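Local coordinates for O-methyltransferase, putative (PDB 3DUW), which probably transfers a methyl group from S-adenosylmethionine to a hydroxyl oxygen of its substrate and is captured here with the product S-adenosyl-L-homocysteine, at residues I62-T67 with I74-G79; R85-E90 with E132-I137; K48-L53 with V162-N167. All blocks are in the same frame, centred on the assembly; numbering follows the deposited sequence.

The three contacts belong to one Rossmann-like sheet and the helices packed on it. Interaction 1 (62-67 with 74-79) and interaction 2 (85-90 with 132-137) have centres about 8 Å apart and both touch SAH, at its amino group and its ribose respectively; Glu-64 OE1 and Thr-88 OG1, 2.6 Å apart, link them. Interaction 3 (48-53 with 162-167) has its centre about 9 Å from that of interaction 1, where Leu-76 CD2 packs 3.8 Å from Leu-50 CB. Its centre lies about 13 Å from that of interaction 2, yet neighbouring strands join the two, with Ile-137 N 2.8 Å from Val-162 O. The side chain of Leu-50 comes to about 6 Å from SAH.

Interaction 1: I62-T67 with I74-G79; sequences ILEIGT and IWLARG. With SAH (S-adenosyl-L-homocysteine), chain C.
Glu-64, on strand 61-65, meets Leu-76, from helix 71-77, at an oblique crossing of their side chains. One methyl does the touching: Leu-76 CD1 lies 3.4 Å from Glu-64 OE2, well off the plane of the carboxylate and coming at it from one face. The glutamate stands extended, CG opposite the backbone N (chi1 173°) and CB, CG and CD continuing the line, which carries the carboxylate toward SAH. Leu-76 swings its CG to the side of its own backbone N (chi1 -70°), and this aims CD1 toward the strand. Two residues earlier on the strand, Ile-62 sends its delta branch alongside the base of Leu-76, Ile-62 CD1 lying 4.2 Å from Leu-76 CB and 3.8 Å from Leu-76 O. That carbonyl also accepts a hydrogen bond, Gly-79 N lying 3.0 Å from Leu-76 O. Phe-136 and Val-54 enclose the same apolar patch.

The contact ties the first strand to the helix that follows it in the beta-alpha-beta unit 61-65, 71-77, 85-90, and the sequence Glu-Ile-Gly-Thr matches the first signature motif of Rossmann-like methyltransferases. Just past the strand, Gly-66 turns the chain with a positive phi (108°), and Gly-66 O accepts a hydrogen bond from the amino N of SAH at 3.2 Å.

Buried beside a leucine methyl, the Glu-64 carboxylate depends on hydroxyls: OE2 is bonded to Ser-72 OG, which also holds SAH, and OE1 to Thr-73 OG1 and Thr-88 OG1. With Glu-64 OE2 4.2 Å from the SAH amino N, a negative charge on the carboxylate would probably favour the protonated amine of the cofactor electrostatically.

Interaction 2: R85-E90 with E132-I137; sequences RVVTLE and EPFDFI. With SAH (S-adenosyl-L-homocysteine), chain C.
The Phe-134 ring receives Val-87 at its edge, CG2 lying near the ring plane and 4.1 Å from CE1, while one face carries Glu-132 O, 4.1 Å above the plane over the ring centre. Valine and phenylalanine side chains cross at about a right angle. The second flat group, the Arg-85 guanidinium, has Glu-132 N at its edge: Arg-85 NH2 comes to 3.4 Å from that nitrogen, but both are donors and no bond forms. Arg-85 leaves the strand with CG wedged between N and carbonyl carbon (chi1 59°) and then runs straight, passing across Glu-132 with Arg-85 NH2 3.8 Å from Glu-132 CG. Arg-85 NH2 and Glu-132 OE2 are 5.1 Å apart, too far for a salt bridge, so any attraction is probably modest; guanidinium and carboxylate planes lie 25° apart. Arg-85 NE has a weak bond to Asn-61 OD1.

At the other end of strand 85-90, Glu-90 grips the ribose of SAH with both oxygens, OE1 accepting O3' and OE2 accepting O2', each at 2.7 Å. An acidic residue here is a hallmark of Rossmann-like methyltransferases.

Strand 61-65 lies between 85-90 and 136-139, so Phe-134 bridges over it, packing on Leu-63. Ile-126 of helix 119-128 covers both Val-87 and Phe-134, and strand 112-116 flanks the far side of 85-90.

Interaction 3: K48-L53 with V162-N167; sequences KFLQLL and VIIGDN
Leu-53 and Ile-164 reach toward each other tip to tip, and this is the tight part of the contact: Leu-53 CD2 lies 3.7 Å from Ile-164 CD1 and 4.0 Å from Ile-164 CG1. Two torsions bring them together. Leu-53 throws CG opposite its backbone N (chi1 -164°), directing CD2 at the strand, while Ile-164 is bent at chi2 (-67°), which folds its CD1 round to meet Leu-53 CD2. The same leucine methyl also rests near the strand's first residue, with Leu-53 CD2 4.1 Å from Val-162 CG1, so one branch serves two residues of the strand. Leu-50, a turn earlier in the helix, is the looser part: it makes a single touch, Leu-50 CD2 lying 4.1 Å from Ile-164 CG2, and the side chains meet at a slant although the backbones are closest here, with 8.6 Å between Leu-50 CA and Ile-164 CA.

Segment 48-53 of helix 44-57 runs antiparallel to strand 162-166, at 173°, with the segment axes 11.4 Å apart, as a helix covering the parallel sheet of a Rossmann-like methyltransferase. Strand 162-166 is the last of the five parallel strands, and 214-221 lies beside it in the sheet, antiparallel.

On the open side of the helix, Gln-51 is partly exposed and lies against Trp-75 and Arg-78. A different face is covered by the second subunit, where Phe-49 packs on Met-218 of that chain and Leu-53 on its Leu-53. At the C-terminal end of the strand the character becomes polar, and Asp-166 comes close to Asp-140, which is hydrogen-bonded to SAH. In cation-dependent relatives such as catechol O-methyltransferase, aspartate and asparagine side chains at the end of this strand bind magnesium.

Interaction 1: I62-T67 with I74-G79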
loop_
_atom_site.group_PDB
_atom_site.type_symbol
_atom_site.label_atom_id
_atom_site.label_comp_id
_atom_site.label_asym_id
_atom_site.label_seq_id
_atom_site.Cartn_x
_atom_site.Cartn_y
_atom_site.Cartn_z
ATOM N N ILE A 62 8.508 14.969 -5.632
ATOM C CA ILE A 62 7.202 14.765 -5.020
ATOM C C ILE A 62 6.329 16.005 -4.945
ATOM O O ILE A 62 6.801 17.089 -4.613
ATOM C CB ILE A 62 7.368 14.226 -3.575
ATOM C CG1 ILE A 62 8.192 12.939 -3.582
ATOM C CG2 ILE A 62 6.005 13.997 -2.941
ATOM C CD1 ILE A 62 8.493 12.399 -2.194
ATOM N N LEU A 63 5.047 15.826 -5.246
ATOM C CA LEU A 63 4.071 16.902 -5.172
ATOM C C LEU A 63 3.023 16.490 -4.146
ATOM O O LEU A 63 2.440 15.411 -4.253
ATOM C CB LEU A 63 3.387 17.127 -6.526
ATOM C CG LEU A 63 2.178 18.071 -6.512
ATOM C CD1 LEU A 63 2.623 19.478 -6.126
ATOM C CD2 LEU A 63 1.517 18.087 -7.884
ATOM N N GLU A 64 2.815 17.335 -3.144
ATOM C CA GLU A 64 1.816 17.070 -2.116
ATOM C C GLU A 64 0.796 18.196 -2.119
ATOM O O GLU A 64 1.159 19.371 -2.208
ATOM C CB GLU A 64 2.462 16.987 -0.732
ATOM C CG GLU A 64 1.457 16.877 0.402
ATOM C CD GLU A 64 2.134 16.741 1.740
ATOM O OE1 GLU A 64 2.782 17.717 2.180
ATOM O OE2 GLU A 64 2.031 15.653 2.347
ATOM N N ILE A 65 -0.481 17.836 -2.047
ATOM C CA ILE A 65 -1.551 18.821 -2.013
ATOM C C ILE A 65 -2.227 18.671 -0.651
ATOM O O ILE A 65 -2.905 17.678 -0.388
ATOM C CB ILE A 65 -2.574 18.585 -3.151
ATOM C CG1 ILE A 65 -1.841 18.481 -4.495
ATOM C CG2 ILE A 65 -3.576 19.728 -3.185
ATOM C CD1 ILE A 65 -2.754 18.219 -5.690
ATOM N N GLY A 66 -2.011 19.660 0.216
ATOM C CA GLY A 66 -2.568 19.636 1.560
ATOM C C GLY A 66 -1.439 19.376 2.553
ATOM O O GLY A 66 -1.125 18.223 2.852
ATOM N N THR A 67 -0.857 20.448 3.102
ATOM C CA THR A 67 0.276 20.335 4.027
ATOM C C THR A 67 -0.051 20.280 5.531
ATOM O O THR A 67 0.647 19.574 6.278
ATOM C CB THR A 67 1.250 21.533 3.837
ATOM O OG1 THR A 67 1.387 21.839 2.439
ATOM C CG2 THR A 67 2.604 21.195 4.440
ATOM N N ILE A 74 7.020 15.429 6.061
ATOM C CA ILE A 74 8.270 14.934 6.623
ATOM C C ILE A 74 8.462 13.449 6.295
ATOM O O ILE A 74 9.557 13.023 5.921
ATOM C CB ILE A 74 8.300 15.177 8.147
ATOM C CG1 ILE A 74 8.445 16.680 8.406
ATOM C CG2 ILE A 74 9.441 14.402 8.789
ATOM C CD1 ILE A 74 8.171 17.099 9.835
ATOM N N TRP A 75 7.398 12.658 6.419
ATOM C CA TRP A 75 7.492 11.241 6.089
ATOM C C TRP A 75 7.879 11.078 4.621
ATOM O O TRP A 75 8.730 10.255 4.282
ATOM C CB TRP A 75 6.161 10.525 6.331
ATOM C CG TRP A 75 5.877 10.178 7.764
ATOM C CD1 TRP A 75 4.985 10.791 8.595
ATOM C CD2 TRP A 75 6.447 9.097 8.516
ATOM N NE1 TRP A 75 4.957 10.155 9.815
ATOM C CE2 TRP A 75 5.846 9.112 9.794
ATOM C CE3 TRP A 75 7.406 8.115 8.233
ATOM C CZ2 TRP A 75 6.171 8.183 10.789
ATOM C CZ3 TRP A 75 7.730 7.188 9.224
ATOM C CH2 TRP A 75 7.112 7.233 10.485
ATOM N N LEU A 76 7.246 11.859 3.751
ATOM C CA LEU A 76 7.530 11.796 2.321
ATOM C C LEU A 76 8.965 12.217 2.015
ATOM O O LEU A 76 9.683 11.532 1.284
ATOM C CB LEU A 76 6.560 12.695 1.549
ATOM C CG LEU A 76 5.098 12.237 1.494
ATOM C CD1 LEU A 76 4.219 13.365 0.993
ATOM C CD2 LEU A 76 4.979 11.025 0.583
ATOM N N ALA A 77 9.380 13.343 2.583
ATOM C CA ALA A 77 10.727 13.852 2.350
ATOM C C ALA A 77 11.795 12.875 2.827
ATOM O O ALA A 77 12.853 12.750 2.209
ATOM C CB ALA A 77 10.900 15.193 3.039
ATOM N N ARG A 78 11.524 12.176 3.921
ATOM C CA ARG A 78 12.492 11.228 4.445
ATOM C C ARG A 78 12.651 9.998 3.560
ATOM O O ARG A 78 13.554 9.188 3.773
ATOM C CB ARG A 78 12.110 10.827 5.867
ATOM C CG ARG A 78 12.389 11.917 6.880
ATOM C CD ARG A 78 11.938 11.523 8.266
ATOM N NE ARG A 78 12.434 12.456 9.268
ATOM C CZ ARG A 78 12.162 12.371 10.565
ATOM N NH1 ARG A 78 11.392 11.394 11.018
ATOM N NH2 ARG A 78 12.666 13.260 11.410
ATOM N N GLY A 79 11.782 9.866 2.563
ATOM C CA GLY A 79 11.875 8.740 1.652
ATOM C C GLY A 79 12.775 9.048 0.465
ATOM O O GLY A 79 13.110 8.155 -0.318
HETATM N N SAH C . -1.530 15.558 4.499
HETATM C CA SAH C . -1.296 16.346 5.765
HETATM C CB SAH C . -2.577 16.921 6.271
HETATM C CG SAH C . -3.321 17.884 5.376
HETATM S SD SAH C . -4.992 18.195 6.094
HETATM C C SAH C . -0.746 15.358 6.847
HETATM O O SAH C . -0.661 14.159 6.565
HETATM O OXT SAH C . -0.407 15.868 7.974
HETATM C "C5'" SAH C . -5.734 19.014 4.741
HETATM C "C4'" SAH C . -5.027 20.423 4.443
HETATM O "O4'" SAH C . -5.775 20.878 3.317
HETATM C "C3'" SAH C . -5.228 21.519 5.480
HETATM O "O3'" SAH C . -3.986 22.009 5.990
HETATM C "C2'" SAH C . -6.071 22.595 4.686
HETATM O "O2'" SAH C . -5.838 23.923 5.132
HETATM C "C1'" SAH C . -5.646 22.331 3.256
HETATM N N9 SAH C . -6.440 22.801 2.282
HETATM C C8 SAH C . -7.815 22.905 2.156
HETATM N N7 SAH C . -8.229 23.424 1.044
HETATM C C5 SAH C . -7.040 23.707 0.326
HETATM C C6 SAH C . -6.836 24.289 -0.978
HETATM N N6 SAH C . -7.830 24.687 -1.783
HETATM N N1 SAH C . -5.523 24.413 -1.358
HETATM C C2 SAH C . -4.477 24.022 -0.572
HETATM N N3 SAH C . -4.632 23.463 0.680
HETATM C C4 SAH C . -5.936 23.337 1.063
#

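Interaction 2: R85-E90 with E132-I137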
loop_
_atom_site.group_PDB
_atom_site.type_symbol
_atom_site.label_atom_id
_atom_site.label_comp_id
_atom_site.label_asym_id
_atom_site.label_seq_id
_atom_site.Cartn_x
_atom_site.Cartn_y
_atom_site.Cartn_z
ATOM N N ARG A 85 13.273 16.199 -4.080
ATOM C CA ARG A 85 12.573 17.355 -3.550
ATOM C C ARG A 85 11.082 17.115 -3.391
ATOM O O ARG A 85 10.506 16.225 -4.024
ATOM C CB ARG A 85 12.794 18.572 -4.455
ATOM C CG ARG A 85 12.333 18.386 -5.893
ATOM C CD ARG A 85 12.495 19.675 -6.692
ATOM N NE ARG A 85 12.081 19.531 -8.087
ATOM C CZ ARG A 85 12.098 20.522 -8.975
ATOM N NH1 ARG A 85 12.508 21.731 -8.612
ATOM N NH2 ARG A 85 11.712 20.307 -10.227
ATOM N N VAL A 86 10.477 17.913 -2.520
ATOM C CA VAL A 86 9.048 17.859 -2.261
ATOM C C VAL A 86 8.499 19.269 -2.392
ATOM O O VAL A 86 9.090 20.223 -1.882
ATOM C CB VAL A 86 8.720 17.387 -0.824
ATOM C CG1 VAL A 86 7.207 17.377 -0.619
ATOM C CG2 VAL A 86 9.302 16.012 -0.569
ATOM N N VAL A 87 7.388 19.396 -3.103
ATOM C CA VAL A 87 6.708 20.671 -3.258
ATOM C C VAL A 87 5.333 20.392 -2.670
ATOM O O VAL A 87 4.620 19.512 -3.152
ATOM C CB VAL A 87 6.557 21.079 -4.736
ATOM C CG1 VAL A 87 5.739 22.355 -4.834
ATOM C CG2 VAL A 87 7.928 21.279 -5.367
ATOM N N THR A 88 4.972 21.114 -1.615
ATOM C CA THR A 88 3.685 20.904 -0.972
ATOM C C THR A 88 2.852 22.186 -0.974
ATOM O O THR A 88 3.376 23.286 -0.771
ATOM C CB THR A 88 3.884 20.349 0.466
ATOM O OG1 THR A 88 2.611 20.042 1.038
ATOM C CG2 THR A 88 4.635 21.343 1.342
ATOM N N LEU A 89 1.553 22.027 -1.212
ATOM C CA LEU A 89 0.624 23.149 -1.312
ATOM C C LEU A 89 -0.315 23.282 -0.114
ATOM O O LEU A 89 -0.977 22.318 0.282
ATOM C CB LEU A 89 -0.193 22.996 -2.599
ATOM C CG LEU A 89 0.645 22.614 -3.827
ATOM C CD1 LEU A 89 -0.251 22.527 -5.049
ATOM C CD2 LEU A 89 1.753 23.630 -4.048
ATOM N N GLU A 90 -0.386 24.491 0.440
ATOM C CA GLU A 90 -1.224 24.762 1.603
ATOM C C GLU A 90 -1.944 26.106 1.485
ATOM O O GLU A 90 -1.315 27.142 1.263
ATOM C CB GLU A 90 -0.358 24.731 2.865
ATOM C CG GLU A 90 -1.082 25.085 4.148
ATOM C CD GLU A 90 -2.331 24.253 4.358
ATOM O OE1 GLU A 90 -2.245 23.010 4.231
ATOM O OE2 GLU A 90 -3.394 24.839 4.656
ATOM N N GLU A 132 10.029 20.051 -13.136
ATOM C CA GLU A 132 10.139 18.778 -13.824
ATOM C C GLU A 132 8.893 17.983 -13.454
ATOM O O GLU A 132 8.212 18.308 -12.478
ATOM C CB GLU A 132 11.389 18.030 -13.360
ATOM C CG GLU A 132 12.675 18.810 -13.549
ATOM C CD GLU A 132 12.861 19.276 -14.977
ATOM O OE1 GLU A 132 12.939 18.413 -15.878
ATOM O OE2 GLU A 132 12.920 20.504 -15.202
ATOM N N PRO A 133 8.561 16.947 -14.237
ATOM C CA PRO A 133 7.374 16.156 -13.906
ATOM C C PRO A 133 7.529 15.547 -12.516
ATOM O O PRO A 133 8.642 15.247 -12.086
ATOM C CB PRO A 133 7.359 15.090 -14.995
ATOM C CG PRO A 133 7.962 15.805 -16.168
ATOM C CD PRO A 133 9.126 16.534 -15.534
ATOM N N PHE A 134 6.414 15.379 -11.816
ATOM C CA PHE A 134 6.434 14.792 -10.483
ATOM C C PHE A 134 6.269 13.279 -10.586
ATOM O O PHE A 134 5.387 12.792 -11.301
ATOM C CB PHE A 134 5.318 15.401 -9.638
ATOM C CG PHE A 134 5.518 16.859 -9.349
ATOM C CD1 PHE A 134 6.465 17.270 -8.415
ATOM C CD2 PHE A 134 4.789 17.825 -10.035
ATOM C CE1 PHE A 134 6.685 18.625 -8.170
ATOM C CE2 PHE A 134 4.999 19.183 -9.798
ATOM C CZ PHE A 134 5.950 19.583 -8.864
ATOM N N ASP A 135 7.125 12.546 -9.877
ATOM C CA ASP A 135 7.100 11.086 -9.895
ATOM C C ASP A 135 6.163 10.486 -8.851
ATOM O O ASP A 135 5.793 9.320 -8.952
ATOM C CB ASP A 135 8.501 10.510 -9.643
ATOM C CG ASP A 135 9.602 11.316 -10.295
ATOM O OD1 ASP A 135 9.525 11.561 -11.515
ATOM O OD2 ASP A 135 10.556 11.696 -9.581
ATOM N N PHE A 136 5.794 11.278 -7.849
ATOM C CA PHE A 136 4.929 10.804 -6.772
ATOM C C PHE A 136 4.049 11.977 -6.349
ATOM O O PHE A 136 4.553 13.057 -6.043
ATOM C CB PHE A 136 5.808 10.324 -5.611
ATOM C CG PHE A 136 5.072 9.561 -4.549
ATOM C CD1 PHE A 136 4.253 10.219 -3.634
ATOM C CD2 PHE A 136 5.218 8.184 -4.444
ATOM C CE1 PHE A 136 3.595 9.512 -2.628
ATOM C CE2 PHE A 136 4.564 7.471 -3.443
ATOM C CZ PHE A 136 3.751 8.138 -2.533
ATOM N N ILE A 137 2.737 11.763 -6.333
ATOM C CA ILE A 137 1.795 12.821 -5.982
ATOM C C ILE A 137 0.830 12.362 -4.890
ATOM O O ILE A 137 0.156 11.335 -5.033
ATOM C CB ILE A 137 1.002 13.259 -7.235
ATOM C CG1 ILE A 137 1.985 13.663 -8.343
ATOM C CG2 ILE A 137 0.068 14.411 -6.899
ATOM C CD1 ILE A 137 1.335 13.971 -9.670
HETATM N N SAH C . -1.530 15.558 4.499
HETATM C CA SAH C . -1.296 16.346 5.765
HETATM C CB SAH C . -2.577 16.921 6.271
HETATM C CG SAH C . -3.321 17.884 5.376
HETATM S SD SAH C . -4.992 18.195 6.094
HETATM C C SAH C . -0.746 15.358 6.847
HETATM O O SAH C . -0.661 14.159 6.565
HETATM O OXT SAH C . -0.407 15.868 7.974
HETATM C "C5'" SAH C . -5.734 19.014 4.741
HETATM C "C4'" SAH C . -5.027 20.423 4.443
HETATM O "O4'" SAH C . -5.775 20.878 3.317
HETATM C "C3'" SAH C . -5.228 21.519 5.480
HETATM O "O3'" SAH C . -3.986 22.009 5.990
HETATM C "C2'" SAH C . -6.071 22.595 4.686
HETATM O "O2'" SAH C . -5.838 23.923 5.132
HETATM C "C1'" SAH C . -5.646 22.331 3.256
HETATM N N9 SAH C . -6.440 22.801 2.282
HETATM C C8 SAH C . -7.815 22.905 2.156
HETATM N N7 SAH C . -8.229 23.424 1.044
HETATM C C5 SAH C . -7.040 23.707 0.326
HETATM C C6 SAH C . -6.836 24.289 -0.978
HETATM N N6 SAH C . -7.830 24.687 -1.783
HETATM N N1 SAH C . -5.523 24.413 -1.358
HETATM C C2 SAH C . -4.477 24.022 -0.572
HETATM N N3 SAH C . -4.632 23.463 0.680
HETATM C C4 SAH C . -5.936 23.337 1.063
#

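Interaction 3: K48-L53 with V162-N167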
loop_
_atom_site.group_PDB
_atom_site.type_symbol
_atom_site.label_atom_id
_atom_site.label_comp_id
_atom_site.label_asym_id
_atom_site.label_seq_id
_atom_site.Cartn_x
_atom_site.Cartn_y
_atom_site.Cartn_z
ATOM N N LYS A 48 4.429 6.181 7.455
ATOM C CA LYS A 48 5.522 5.293 7.093
ATOM C C LYS A 48 5.212 4.563 5.795
ATOM O O LYS A 48 6.119 4.260 5.021
ATOM C CB LYS A 48 5.825 4.293 8.203
ATOM C CG LYS A 48 7.106 3.533 7.913
ATOM C CD LYS A 48 7.688 2.891 9.146
ATOM C CE LYS A 48 9.055 2.308 8.834
ATOM N NZ LYS A 48 9.640 1.661 10.030
ATOM N N PHE A 49 3.935 4.280 5.552
ATOM C CA PHE A 49 3.540 3.631 4.310
ATOM C C PHE A 49 3.956 4.554 3.162
ATOM O O PHE A 49 4.526 4.106 2.167
ATOM C CB PHE A 49 2.025 3.419 4.269
ATOM C CG PHE A 49 1.530 2.887 2.955
ATOM C CD1 PHE A 49 1.613 1.530 2.660
ATOM C CD2 PHE A 49 1.024 3.751 1.992
ATOM C CE1 PHE A 49 1.198 1.044 1.418
ATOM C CE2 PHE A 49 0.609 3.273 0.749
ATOM C CZ PHE A 49 0.698 1.918 0.464
ATOM N N LEU A 50 3.664 5.844 3.296
ATOM C CA LEU A 50 4.032 6.798 2.256
ATOM C C LEU A 50 5.546 6.857 2.068
ATOM O O LEU A 50 6.038 6.840 0.942
ATOM C CB LEU A 50 3.507 8.191 2.598
ATOM C CG LEU A 50 1.986 8.360 2.525
ATOM C CD1 LEU A 50 1.622 9.729 3.064
ATOM C CD2 LEU A 50 1.490 8.203 1.091
ATOM N N GLN A 51 6.286 6.929 3.169
ATOM C CA GLN A 51 7.740 6.984 3.087
ATOM C C GLN A 51 8.284 5.766 2.348
ATOM O O GLN A 51 9.125 5.888 1.457
ATOM C CB GLN A 51 8.334 7.033 4.489
ATOM C CG GLN A 51 9.840 7.155 4.527
ATOM C CD GLN A 51 10.345 7.214 5.942
ATOM O OE1 GLN A 51 10.344 6.216 6.652
ATOM N NE2 GLN A 51 10.753 8.395 6.373
ATOM N N LEU A 52 7.807 4.586 2.727
ATOM C CA LEU A 52 8.268 3.361 2.095
ATOM C C LEU A 52 7.898 3.309 0.619
ATOM O O LEU A 52 8.697 2.864 -0.203
ATOM C CB LEU A 52 7.704 2.144 2.835
ATOM C CG LEU A 52 8.268 1.947 4.249
ATOM C CD1 LEU A 52 7.484 0.864 4.973
ATOM C CD2 LEU A 52 9.751 1.595 4.175
ATOM N N LEU A 53 6.703 3.776 0.266
ATOM C CA LEU A 53 6.300 3.746 -1.133
ATOM C C LEU A 53 7.199 4.671 -1.948
ATOM O O LEU A 53 7.554 4.361 -3.086
ATOM C CB LEU A 53 4.835 4.159 -1.285
ATOM C CG LEU A 53 4.204 3.792 -2.634
ATOM C CD1 LEU A 53 4.322 2.288 -2.878
ATOM C CD2 LEU A 53 2.745 4.233 -2.646
ATOM N N VAL A 162 3.281 7.785 -9.487
ATOM C CA VAL A 162 2.390 7.176 -8.510
ATOM C C VAL A 162 1.533 8.280 -7.899
ATOM O O VAL A 162 2.042 9.348 -7.557
ATOM C CB VAL A 162 3.182 6.488 -7.377
ATOM C CG1 VAL A 162 2.231 6.025 -6.273
ATOM C CG2 VAL A 162 3.962 5.309 -7.932
ATOM N N ILE A 163 0.234 8.028 -7.790
ATOM C CA ILE A 163 -0.686 8.990 -7.195
ATOM C C ILE A 163 -1.402 8.316 -6.033
ATOM O O ILE A 163 -1.983 7.240 -6.193
ATOM C CB ILE A 163 -1.757 9.465 -8.206
ATOM C CG1 ILE A 163 -1.088 10.161 -9.395
ATOM C CG2 ILE A 163 -2.739 10.411 -7.519
ATOM C CD1 ILE A 163 -2.039 10.481 -10.539
ATOM N N ILE A 164 -1.332 8.931 -4.857
ATOM C CA ILE A 164 -2.017 8.406 -3.685
ATOM C C ILE A 164 -3.067 9.431 -3.295
ATOM O O ILE A 164 -2.751 10.614 -3.144
ATOM C CB ILE A 164 -1.071 8.235 -2.477
ATOM C CG1 ILE A 164 -0.037 7.142 -2.760
ATOM C CG2 ILE A 164 -1.886 7.896 -1.228
ATOM C CD1 ILE A 164 -0.625 5.749 -2.875
ATOM N N GLY A 165 -4.312 8.980 -3.165
ATOM C CA GLY A 165 -5.392 9.860 -2.751
ATOM C C GLY A 165 -5.869 9.365 -1.398
ATOM O O GLY A 165 -6.367 8.246 -1.292
ATOM N N ASP A 166 -5.714 10.181 -0.363
ATOM C CA ASP A 166 -6.116 9.796 0.984
ATOM C C ASP A 166 -7.576 10.129 1.274
ATOM O O ASP A 166 -8.189 10.960 0.590
ATOM C CB ASP A 166 -5.216 10.519 1.998
ATOM C CG ASP A 166 -5.302 9.935 3.404
ATOM O OD1 ASP A 166 -5.588 8.725 3.542
ATOM O OD2 ASP A 166 -5.046 10.687 4.375
ATOM N N ASN A 167 -8.124 9.455 2.284
ATOM C CA ASN A 167 -9.482 9.692 2.756
ATOM C C ASN A 167 -10.553 9.543 1.683
ATOM O O ASN A 167 -11.405 10.422 1.512
ATOM C CB ASN A 167 -9.548 11.091 3.378
ATOM C CG ASN A 167 -8.390 11.353 4.327
ATOM O OD1 ASN A 167 -7.570 12.244 4.096
ATOM N ND2 ASN A 167 -8.310 10.567 5.395
#